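Local coordinates for hydrogenase maturation factor (Thermoanaerobacter tengcongensis, PDB 3VTH), which probably transfers the carbamoyl group of carbamoyl phosphate, with ATP, to the C-terminal cysteine of HypE during [NiFe]-hydrogenase maturation, at residues G40-E54 against V87-D101. Numbering follows the deposited sequence.
Sequences GIVYNNSSGLYIEVE and VKEYKDFKIVGSKED
Strands 40-45 and 93-95 run parallel, axes 4.7 Å apart at closest approach and 15° from parallel, pairing G40-F93, I41-K94 and V42-I95 through four backbone bonds, G40 N to D92 O through V96 N to V42 O; 93-95 is the outermost strand on this side of the five-stranded mixed sheet (order 4-1-3-2-5) of the ferredoxin-like acylphosphatase domain. Glycine suits position 40: its CA lies 3.8 Å from the centroid of the Y90 ring, a CH-pi contact over one face, and a CB would run into E52 O. At the ring's edge Y90 OH donates to E52 OE1 (2.6 Å), while K88 NZ forms a salt bridge with that same oxygen (2.9 Å) from the other face of the carboxylate; Y50 OH donates to OE2. E54, its chain extended beyond CG, brings its carboxylate to the bend before Y90: OE2 accepts from Y90 N (3.2 Å), and a water bridges OE2 to Y90 O. On the helix-facing side F93 lies against V42 CG1 and V53 CG1, and its ring also touches A33 of helix 25-35. Across the sheet, I41 CG2 sits between Y90 CE1 and V96 CG1. Farther along, the Y43 ring carries Y50 CB on one face and K99 NZ on the other, a cation-pi contact 4.1 Å from the centroid. N44, a predicted active-site residue beside R26 and a bound phosphate, accepts from K99 N at its backbone O (3.0 Å), tying the chain here to the segment after the edge strand. With E52 gripped by two hydroxyls and an ammonium group, its negative charge is probably well stabilised, and the cluster probably helps hold the 87-92 loop.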
# COMPACT_ATOMS: atom_id res chain seq x y z
N GLY A 40 -31.70 20.09 -18.93
CA GLY A 40 -31.71 19.36 -17.66
C GLY A 40 -30.71 19.90 -16.67
O GLY A 40 -30.34 21.08 -16.73
N ILE A 41 -30.25 19.03 -15.78
CA ILE A 41 -29.39 19.40 -14.66
C ILE A 41 -28.40 18.29 -14.35
O ILE A 41 -28.64 17.10 -14.65
CB ILE A 41 -30.22 19.78 -13.38
CG1 ILE A 41 -31.11 18.61 -12.92
CG2 ILE A 41 -31.07 21.05 -13.63
CD1 ILE A 41 -31.63 18.71 -11.51
N VAL A 42 -27.28 18.67 -13.76
CA VAL A 42 -26.34 17.71 -13.18
C VAL A 42 -25.86 18.26 -11.84
O VAL A 42 -25.70 19.48 -11.68
CB VAL A 42 -25.15 17.39 -14.13
CG1 VAL A 42 -24.31 18.64 -14.45
CG2 VAL A 42 -24.23 16.27 -13.56
N TYR A 43 -25.64 17.36 -10.88
CA TYR A 43 -25.09 17.74 -9.59
C TYR A 43 -24.49 16.54 -8.87
O TYR A 43 -24.86 15.39 -9.14
CB TYR A 43 -26.15 18.43 -8.69
CG TYR A 43 -27.39 17.61 -8.35
CD1 TYR A 43 -28.56 17.74 -9.10
CD2 TYR A 43 -27.39 16.74 -7.26
CE1 TYR A 43 -29.71 17.00 -8.77
CE2 TYR A 43 -28.54 15.99 -6.93
CZ TYR A 43 -29.69 16.13 -7.70
OH TYR A 43 -30.80 15.41 -7.39
N ASN A 44 -23.55 16.82 -7.98
CA ASN A 44 -23.01 15.83 -7.07
C ASN A 44 -23.98 15.59 -5.95
O ASN A 44 -24.48 16.54 -5.35
CB ASN A 44 -21.68 16.32 -6.48
CG ASN A 44 -20.51 16.10 -7.41
OD1 ASN A 44 -19.37 16.39 -7.05
ND2 ASN A 44 -20.79 15.59 -8.62
N ASN A 45 -24.29 14.33 -5.66
CA ASN A 45 -25.11 14.05 -4.49
C ASN A 45 -24.32 13.16 -3.55
O ASN A 45 -23.15 12.92 -3.79
CB ASN A 45 -26.51 13.52 -4.86
CG ASN A 45 -26.48 12.13 -5.49
OD1 ASN A 45 -25.44 11.46 -5.52
ND2 ASN A 45 -27.63 11.69 -5.97
N SER A 46 -24.92 12.68 -2.46
CA SER A 46 -24.12 11.96 -1.50
C SER A 46 -23.79 10.52 -1.94
O SER A 46 -23.01 9.86 -1.29
CB SER A 46 -24.71 12.03 -0.08
OG SER A 46 -26.09 11.69 -0.06
N SER A 47 -24.34 10.07 -3.06
CA SER A 47 -24.10 8.71 -3.51
C SER A 47 -23.33 8.64 -4.82
O SER A 47 -22.96 7.54 -5.28
CB SER A 47 -25.42 7.89 -3.53
OG SER A 47 -26.20 8.27 -4.63
N GLY A 48 -23.06 9.80 -5.40
CA GLY A 48 -22.30 9.89 -6.62
C GLY A 48 -22.66 11.08 -7.49
O GLY A 48 -22.56 12.25 -7.08
N LEU A 49 -23.07 10.78 -8.72
CA LEU A 49 -23.42 11.80 -9.68
C LEU A 49 -24.86 11.59 -10.12
O LEU A 49 -25.27 10.46 -10.39
CB LEU A 49 -22.45 11.77 -10.87
CG LEU A 49 -22.66 12.89 -11.90
CD1 LEU A 49 -22.06 14.21 -11.42
CD2 LEU A 49 -22.09 12.47 -13.23
N TYR A 50 -25.62 12.68 -10.12
CA TYR A 50 -27.02 12.69 -10.53
C TYR A 50 -27.22 13.56 -11.78
O TYR A 50 -26.76 14.73 -11.83
CB TYR A 50 -27.87 13.22 -9.38
CG TYR A 50 -29.36 13.27 -9.65
CD1 TYR A 50 -29.91 14.29 -10.43
CD2 TYR A 50 -30.21 12.32 -9.10
CE1 TYR A 50 -31.29 14.35 -10.65
CE2 TYR A 50 -31.57 12.36 -9.33
CZ TYR A 50 -32.10 13.38 -10.10
OH TYR A 50 -33.45 13.42 -10.31
N ILE A 51 -27.92 13.01 -12.76
CA ILE A 51 -28.17 13.69 -14.04
C ILE A 51 -29.64 13.54 -14.41
O ILE A 51 -30.22 12.47 -14.26
CB ILE A 51 -27.33 13.08 -15.19
CG1 ILE A 51 -25.82 13.17 -14.91
CG2 ILE A 51 -27.63 13.79 -16.53
CD1 ILE A 51 -24.99 12.18 -15.73
N GLU A 52 -30.23 14.64 -14.90
CA GLU A 52 -31.53 14.63 -15.57
C GLU A 52 -31.32 15.25 -16.95
O GLU A 52 -30.82 16.38 -17.04
CB GLU A 52 -32.56 15.46 -14.81
CG GLU A 52 -32.99 14.88 -13.47
CD GLU A 52 -34.10 15.68 -12.77
OE1 GLU A 52 -34.80 16.48 -13.43
OE2 GLU A 52 -34.29 15.48 -11.54
N VAL A 53 -31.65 14.51 -18.00
CA VAL A 53 -31.55 15.04 -19.38
C VAL A 53 -32.88 14.88 -20.09
O VAL A 53 -33.57 13.87 -19.91
CB VAL A 53 -30.41 14.37 -20.21
CG1 VAL A 53 -29.04 14.91 -19.79
CG2 VAL A 53 -30.45 12.84 -20.07
N GLU A 54 -33.22 15.89 -20.88
CA GLU A 54 -34.41 15.90 -21.73
C GLU A 54 -33.99 16.29 -23.13
O GLU A 54 -33.27 17.27 -23.31
CB GLU A 54 -35.46 16.92 -21.23
CG GLU A 54 -35.75 16.80 -19.75
CD GLU A 54 -36.92 17.63 -19.27
OE1 GLU A 54 -37.50 17.24 -18.23
OE2 GLU A 54 -37.27 18.66 -19.90
N VAL A 87 -41.10 14.47 -18.55
CA VAL A 87 -40.46 15.70 -19.01
C VAL A 87 -40.89 16.90 -18.14
O VAL A 87 -42.07 17.08 -17.87
CB VAL A 87 -40.81 15.97 -20.49
CG1 VAL A 87 -40.27 17.32 -20.97
CG2 VAL A 87 -40.31 14.81 -21.36
N LYS A 88 -39.92 17.71 -17.71
CA LYS A 88 -40.21 18.89 -16.88
C LYS A 88 -40.20 20.18 -17.69
O LYS A 88 -40.56 21.24 -17.18
CB LYS A 88 -39.18 19.01 -15.76
CG LYS A 88 -39.34 17.99 -14.65
CD LYS A 88 -38.38 18.29 -13.51
CE LYS A 88 -38.41 17.19 -12.47
NZ LYS A 88 -37.62 16.02 -12.95
N GLU A 89 -39.74 20.07 -18.94
CA GLU A 89 -39.55 21.23 -19.83
C GLU A 89 -38.51 22.22 -19.31
O GLU A 89 -38.74 23.44 -19.28
CB GLU A 89 -40.87 21.92 -20.14
CG GLU A 89 -41.74 21.13 -21.08
CD GLU A 89 -42.98 21.90 -21.48
OE1 GLU A 89 -43.83 22.15 -20.60
OE2 GLU A 89 -43.09 22.25 -22.68
N TYR A 90 -37.37 21.69 -18.91
CA TYR A 90 -36.19 22.50 -18.66
C TYR A 90 -35.89 23.34 -19.89
O TYR A 90 -36.00 22.85 -21.02
CB TYR A 90 -35.00 21.59 -18.39
CG TYR A 90 -34.99 20.92 -17.05
CD1 TYR A 90 -34.74 21.64 -15.89
CD2 TYR A 90 -35.18 19.54 -16.94
CE1 TYR A 90 -34.68 21.02 -14.63
CE2 TYR A 90 -35.11 18.89 -15.69
CZ TYR A 90 -34.87 19.65 -14.54
OH TYR A 90 -34.81 19.03 -13.30
N LYS A 91 -35.53 24.60 -19.66
CA LYS A 91 -35.25 25.52 -20.77
C LYS A 91 -33.77 25.51 -21.16
O LYS A 91 -33.39 26.01 -22.22
CB LYS A 91 -35.72 26.93 -20.43
CG LYS A 91 -37.24 27.06 -20.25
CD LYS A 91 -37.81 28.22 -21.05
CE LYS A 91 -39.32 28.03 -21.28
NZ LYS A 91 -39.89 29.10 -22.14
N ASP A 92 -32.94 24.96 -20.29
CA ASP A 92 -31.51 24.92 -20.55
C ASP A 92 -30.88 23.74 -19.84
O ASP A 92 -31.57 22.96 -19.19
CB ASP A 92 -30.85 26.25 -20.12
CG ASP A 92 -31.16 26.62 -18.66
OD1 ASP A 92 -30.94 27.80 -18.28
OD2 ASP A 92 -31.62 25.75 -17.88
N PHE A 93 -29.57 23.60 -19.97
CA PHE A 93 -28.84 22.64 -19.16
C PHE A 93 -27.91 23.37 -18.19
O PHE A 93 -27.22 24.29 -18.59
CB PHE A 93 -28.04 21.65 -20.01
CG PHE A 93 -27.52 20.49 -19.21
CD1 PHE A 93 -26.32 20.58 -18.55
CD2 PHE A 93 -28.28 19.33 -19.08
CE1 PHE A 93 -25.86 19.52 -17.78
CE2 PHE A 93 -27.82 18.26 -18.30
CZ PHE A 93 -26.62 18.37 -17.66
N LYS A 94 -27.91 22.96 -16.92
CA LYS A 94 -27.14 23.64 -15.89
C LYS A 94 -26.48 22.66 -14.92
O LYS A 94 -27.06 21.61 -14.61
CB LYS A 94 -28.03 24.60 -15.08
CG LYS A 94 -28.44 25.89 -15.82
CD LYS A 94 -29.36 26.74 -14.93
CE LYS A 94 -29.43 28.20 -15.40
NZ LYS A 94 -28.12 28.91 -15.21
N ILE A 95 -25.28 22.99 -14.47
CA ILE A 95 -24.70 22.36 -13.28
C ILE A 95 -25.33 23.07 -12.08
O ILE A 95 -25.29 24.31 -12.00
CB ILE A 95 -23.15 22.51 -13.22
CG1 ILE A 95 -22.50 21.94 -14.48
CG2 ILE A 95 -22.59 21.84 -11.95
CD1 ILE A 95 -21.01 22.31 -14.66
N VAL A 96 -25.93 22.30 -11.16
CA VAL A 96 -26.58 22.89 -9.99
C VAL A 96 -25.90 22.50 -8.68
O VAL A 96 -24.96 21.70 -8.69
CB VAL A 96 -28.13 22.61 -9.94
CG1 VAL A 96 -28.80 23.10 -11.21
CG2 VAL A 96 -28.42 21.13 -9.72
N GLY A 97 -26.37 23.09 -7.57
CA GLY A 97 -25.79 22.86 -6.24
C GLY A 97 -25.85 21.39 -5.82
O GLY A 97 -26.77 20.67 -6.22
N SER A 98 -24.86 20.96 -5.04
CA SER A 98 -24.81 19.58 -4.56
C SER A 98 -25.91 19.28 -3.53
O SER A 98 -26.35 20.18 -2.82
CB SER A 98 -23.44 19.29 -3.95
OG SER A 98 -22.44 19.35 -4.94
N LYS A 99 -26.34 18.02 -3.44
CA LYS A 99 -27.38 17.64 -2.48
C LYS A 99 -26.91 16.51 -1.57
O LYS A 99 -26.33 15.53 -2.04
CB LYS A 99 -28.68 17.25 -3.21
CG LYS A 99 -29.23 18.33 -4.14
CD LYS A 99 -30.63 17.97 -4.66
CE LYS A 99 -31.38 19.19 -5.20
NZ LYS A 99 -30.63 19.96 -6.23
N GLU A 100 -27.16 16.66 -0.27
CA GLU A 100 -26.87 15.63 0.73
C GLU A 100 -28.17 14.87 1.02
O GLU A 100 -29.08 15.41 1.64
CB GLU A 100 -26.28 16.27 2.00
CG GLU A 100 -26.28 15.37 3.25
CD GLU A 100 -25.42 14.13 3.09
OE1 GLU A 100 -24.18 14.27 3.02
OE2 GLU A 100 -25.98 13.02 3.04
N ASP A 101 -28.27 13.64 0.54
CA ASP A 101 -29.45 12.80 0.61
C ASP A 101 -29.15 11.52 1.39
O ASP A 101 -29.77 10.53 1.20
CB ASP A 101 -29.85 12.43 -0.82
CG ASP A 101 -31.26 11.85 -0.94
OD1 ASP A 101 -32.08 12.03 -0.05
OD2 ASP A 101 -31.55 11.24 -1.96
O HOH W 1 -31.59 23.64 -16.21
O HOH W 2 -23.23 19.81 -7.68
O HOH W 3 -36.71 20.34 -22.00